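Local coordinates for PbSGBP-B lipoprotein (Prevotella bryantii B14, PDB 6D2Y) that probably binds xyloglucan or a related polysaccharide at the cell surface, as a lipoprotein encoded in a polysaccharide utilization locus, at residues Ala323-Gly328 with Met375-Asn380; Leu404-Asn409 with Phe427-Ala432. All blocks are in the same frame, centred on the assembly; numbering follows the deposited sequence.

Interaction 1. Residues Ala323-Gly328 with Met375-Asn380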
# COMPACT_ATOMS: atom_id res chain seq x y z
N ALA A 323 -3.18 -6.30 24.61
CA ALA A 323 -2.52 -7.51 24.13
C ALA A 323 -1.57 -7.15 22.99
O ALA A 323 -1.66 -7.66 21.88
CB ALA A 323 -3.55 -8.56 23.69
N GLY A 324 -0.63 -6.26 23.28
CA GLY A 324 0.26 -5.76 22.25
C GLY A 324 1.18 -6.84 21.71
O GLY A 324 1.51 -7.82 22.38
N TRP A 325 1.60 -6.64 20.46
CA TRP A 325 2.49 -7.55 19.75
C TRP A 325 3.85 -6.87 19.62
O TRP A 325 4.01 -5.93 18.83
CB TRP A 325 1.91 -7.90 18.38
CG TRP A 325 2.81 -8.72 17.51
CD1 TRP A 325 3.70 -9.67 17.92
CD2 TRP A 325 2.90 -8.66 16.08
NE1 TRP A 325 4.35 -10.20 16.83
CE2 TRP A 325 3.87 -9.61 15.69
CE3 TRP A 325 2.26 -7.91 15.10
CZ2 TRP A 325 4.22 -9.81 14.36
CZ3 TRP A 325 2.60 -8.11 13.78
CH2 TRP A 325 3.57 -9.06 13.42
N GLY A 326 4.82 -7.35 20.39
CA GLY A 326 6.11 -6.69 20.44
C GLY A 326 7.29 -7.60 20.18
O GLY A 326 8.44 -7.15 20.24
N ALA A 327 7.04 -8.87 19.90
CA ALA A 327 8.13 -9.79 19.61
C ALA A 327 7.64 -10.86 18.64
O ALA A 327 6.44 -11.10 18.51
CB ALA A 327 8.69 -10.44 20.88
N GLY A 328 8.59 -11.49 17.97
CA GLY A 328 8.28 -12.58 17.08
C GLY A 328 7.76 -12.10 15.74
O GLY A 328 6.58 -11.76 15.58
N MSE A 375 6.80 -7.10 10.62
CA MSE A 375 7.16 -6.81 12.00
C MSE A 375 7.04 -5.32 12.32
O MSE A 375 8.04 -4.63 12.47
CB MSE A 375 8.60 -7.25 12.30
CG MSE A 375 9.63 -6.90 11.22
SE MSE A 375 11.16 -8.09 11.13
CE MSE A 375 11.57 -8.12 13.03
N PRO A 376 5.80 -4.81 12.45
CA PRO A 376 5.63 -3.39 12.77
C PRO A 376 6.09 -3.02 14.17
O PRO A 376 6.22 -1.83 14.46
CB PRO A 376 4.12 -3.18 12.60
CG PRO A 376 3.53 -4.51 12.89
CD PRO A 376 4.52 -5.53 12.38
N TRP A 377 6.33 -4.00 15.04
CA TRP A 377 6.85 -3.72 16.37
C TRP A 377 8.33 -3.35 16.34
O TRP A 377 8.85 -2.89 17.37
CB TRP A 377 6.64 -4.93 17.28
CG TRP A 377 7.13 -6.24 16.72
CD1 TRP A 377 6.40 -7.17 16.05
CD2 TRP A 377 8.46 -6.75 16.81
NE1 TRP A 377 7.19 -8.24 15.71
CE2 TRP A 377 8.46 -8.01 16.16
CE3 TRP A 377 9.66 -6.28 17.36
CZ2 TRP A 377 9.61 -8.79 16.05
CZ3 TRP A 377 10.79 -7.06 17.25
CH2 TRP A 377 10.76 -8.30 16.60
N TYR A 378 9.01 -3.52 15.21
CA TYR A 378 10.42 -3.16 15.06
C TYR A 378 10.49 -1.88 14.23
O TYR A 378 10.34 -1.92 13.00
CB TYR A 378 11.20 -4.30 14.40
CG TYR A 378 12.69 -4.14 14.51
CD1 TYR A 378 13.48 -4.04 13.36
CD2 TYR A 378 13.32 -4.08 15.74
CE1 TYR A 378 14.85 -3.89 13.45
CE2 TYR A 378 14.69 -3.93 15.84
CZ TYR A 378 15.45 -3.84 14.69
OH TYR A 378 16.81 -3.69 14.79
N SER A 379 10.71 -0.76 14.90
CA SER A 379 10.72 0.56 14.27
C SER A 379 12.04 1.24 14.61
O SER A 379 12.28 1.59 15.77
CB SER A 379 9.54 1.41 14.74
OG SER A 379 9.91 2.20 15.86
N ASN A 380 12.88 1.43 13.60
CA ASN A 380 14.15 2.14 13.74
C ASN A 380 14.99 1.47 14.83
O ASN A 380 15.08 1.91 15.98
CB ASN A 380 13.87 3.63 14.01
CG ASN A 380 15.07 4.39 14.58
OD1 ASN A 380 16.22 3.96 14.45
ND2 ASN A 380 14.79 5.52 15.22
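Trp377 drives the edge of its indole into the face of Trp325, and this T-shaped pair is the dense part of the contact. Trp377 CD1 lies 3.5 Å from Trp325 CE2, with the two five-membered rings turned 66° against each other. With chi1 at 52°, CG of Trp377 sits between its own backbone N and carbonyl carbon, and the ring is delivered against the 323-328 backbone as well. There one indole face lies against the chain: Ala327 CA stands over the six-membered ring, 4.0 Å from its centroid, in a CH-pi contact, and the backbone of Gly326 lies over the same face through its C and O, the oxygen 3.2 Å from Trp377 CE3. The Trp325 indole is fixed in rotation by its own loop: NE1 donates to Gly328 O at 3.0 Å, nearly in the ring plane, and weakly to Ala327 O. Packing thins toward the partly exposed Met375 and Pro376. Pro376 CD still touches Trp325 CZ3 at 3.5 Å; this proline is the second residue of the type I turn from Met375 to Tyr378, where its phi of -68° fits. Selenomethionine Met375 approaches Trp325 only through its CA, and the chain then runs out to exposed Ser379 and Asn380. No hydrogen bond links the segments, which implies that the two loops are held together here by aromatic and apolar packing, while polar bonding within 323-328 sets the ring that receives Trp377.

Interaction 2. Residues Leu404-Asn409 with Phe427-Ala432; sequences LEFDGN and FLIKGA
Phe406 lays the face of its ring over Gly431, whose CA stands 3.5 Å from the ring centroid and 20° off the normal, a close CH-pi contact. The carbon is displaced toward the rim, nearest CE2 at 3.3 Å. Ile429 meets the same ring differently: its CD1 lies near the ring plane, at the edge, 4.0 Å from CZ. Both side chains are extended away from their backbone nitrogens, Phe406 with chi1 -175° and Ile429 with chi1 -178°, and this brings ring and methyl together. Glycine suits position 431, since a CB there would point at the 404-409 loop and run into Phe406 O, which is 3.1 Å from Gly431 CA in a CA-H...O contact. The other branch of Ile429, CG2, lies over a face of the Phe427 ring, so the isoleucine bridges two phenylalanines. The ring of Phe406 also meets those of His364 and Tyr433. Asp407 turns its carboxylate back to its own loop: OD1 accepts from Asn409 N at 3.2 Å and OD2 from Asn409 ND2 at 2.8 Å, both from above the carboxylate plane. Gly408 has a positive phi, and a CB there would be jammed against the carbonyl O of Asp407. The loop is thus a type I beta turn from Glu405 to Gly408, overlapped by an Asx turn that starts at Asp407, packed through its aromatic residue on the chain leaving strand 423-428 of the beta-sandwich domain.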
# COMPACT_ATOMS: atom_id res chain seq x y z
N LEU A 404 12.50 -12.91 1.64
CA LEU A 404 13.35 -13.20 2.78
C LEU A 404 13.24 -14.68 3.12
O LEU A 404 12.38 -15.40 2.61
CB LEU A 404 12.97 -12.33 3.99
CG LEU A 404 13.45 -10.88 3.99
CD1 LEU A 404 12.59 -10.01 3.08
CD2 LEU A 404 13.47 -10.31 5.39
N GLU A 405 14.13 -15.14 4.00
CA GLU A 405 14.16 -16.53 4.42
C GLU A 405 14.10 -16.58 5.95
O GLU A 405 14.33 -15.58 6.63
CB GLU A 405 15.40 -17.24 3.84
CG GLU A 405 15.78 -18.56 4.48
CD GLU A 405 15.27 -19.75 3.68
OE1 GLU A 405 14.76 -19.53 2.56
OE2 GLU A 405 15.37 -20.90 4.15
N PHE A 406 13.93 -17.76 6.48
CA PHE A 406 13.61 -17.96 7.84
C PHE A 406 14.52 -17.28 8.79
O PHE A 406 14.15 -17.00 9.89
CB PHE A 406 13.69 -19.45 8.04
CG PHE A 406 13.30 -19.93 9.36
CD1 PHE A 406 12.01 -19.88 9.77
CD2 PHE A 406 14.19 -20.52 10.15
CE1 PHE A 406 11.66 -20.38 10.97
CE2 PHE A 406 13.85 -21.01 11.36
CZ PHE A 406 12.58 -20.94 11.77
N ASP A 407 15.76 -17.12 8.43
CA ASP A 407 16.72 -16.42 9.28
C ASP A 407 16.72 -14.91 9.08
O ASP A 407 17.39 -14.20 9.83
CB ASP A 407 18.13 -16.96 9.04
CG ASP A 407 18.56 -16.87 7.58
OD1 ASP A 407 17.72 -16.47 6.74
OD2 ASP A 407 19.73 -17.19 7.28
N GLY A 408 15.99 -14.41 8.08
CA GLY A 408 15.93 -12.99 7.82
C GLY A 408 16.80 -12.52 6.68
O GLY A 408 16.66 -11.37 6.24
N ASN A 409 17.71 -13.36 6.19
CA ASN A 409 18.56 -12.99 5.07
C ASN A 409 17.74 -12.99 3.77
O ASN A 409 16.62 -13.51 3.71
CB ASN A 409 19.75 -13.94 4.96
CG ASN A 409 20.78 -13.71 6.06
OD1 ASN A 409 21.54 -12.74 6.01
ND2 ASN A 409 20.79 -14.59 7.05
N PHE A 427 3.17 -17.66 10.66
CA PHE A 427 3.90 -18.11 11.84
C PHE A 427 4.64 -16.93 12.45
O PHE A 427 5.49 -16.31 11.79
CB PHE A 427 4.88 -19.23 11.48
CG PHE A 427 5.32 -20.07 12.65
CD1 PHE A 427 4.82 -19.83 13.92
CD2 PHE A 427 6.24 -21.09 12.48
CE1 PHE A 427 5.23 -20.60 15.00
CE2 PHE A 427 6.65 -21.86 13.56
CZ PHE A 427 6.14 -21.61 14.81
N LEU A 428 4.32 -16.61 13.70
CA LEU A 428 5.03 -15.60 14.47
C LEU A 428 6.25 -16.26 15.09
O LEU A 428 6.15 -16.94 16.11
CB LEU A 428 4.12 -15.01 15.55
CG LEU A 428 3.25 -13.79 15.27
CD1 LEU A 428 2.53 -13.90 13.94
CD2 LEU A 428 2.26 -13.65 16.41
N ILE A 429 7.42 -16.06 14.48
CA ILE A 429 8.62 -16.74 14.94
C ILE A 429 9.84 -15.99 14.41
O ILE A 429 9.82 -15.48 13.29
CB ILE A 429 8.62 -18.22 14.51
CG1 ILE A 429 9.86 -18.94 15.04
CG2 ILE A 429 8.53 -18.34 12.99
CD1 ILE A 429 9.89 -20.41 14.71
N LYS A 430 10.88 -15.93 15.23
CA LYS A 430 12.20 -15.47 14.80
C LYS A 430 13.04 -16.71 14.50
O LYS A 430 13.37 -17.48 15.40
CB LYS A 430 12.85 -14.60 15.87
CG LYS A 430 14.29 -14.24 15.56
CD LYS A 430 15.12 -14.10 16.83
CE LYS A 430 16.48 -13.50 16.53
NZ LYS A 430 16.94 -12.56 17.58
N GLY A 431 13.38 -16.89 13.22
CA GLY A 431 14.17 -18.03 12.83
C GLY A 431 15.66 -17.81 13.01
O GLY A 431 16.15 -16.68 13.02
N ALA A 432 16.39 -18.91 13.13
CA ALA A 432 17.84 -18.86 13.33
C ALA A 432 18.45 -20.06 12.63
O ALA A 432 18.45 -21.17 13.17
CB ALA A 432 18.19 -18.83 14.81

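Overall arrangement
Interaction 1 closes before interaction 2 opens, so the two follow in series along the chain, with centres about 14 Å apart and both within the xyloglucan-binding-type domain. They meet at the antiparallel sheet in which strand 330-335 lies between 423-428 and 372-374: segment 323-328 leads into 330-335, 375-380 leaves 372-374, and 427-432 carries on from 423-428. Segment 404-409 instead comes from the connection between strand 393-398, of the other sheet, and strand 423-428. Leu428 joins the contacts directly, its CG lying 3.9 Å from Gly328 O. Both contacts lie on one side of the chain's centre, away from the magnesium site, and adjoin through Leu428.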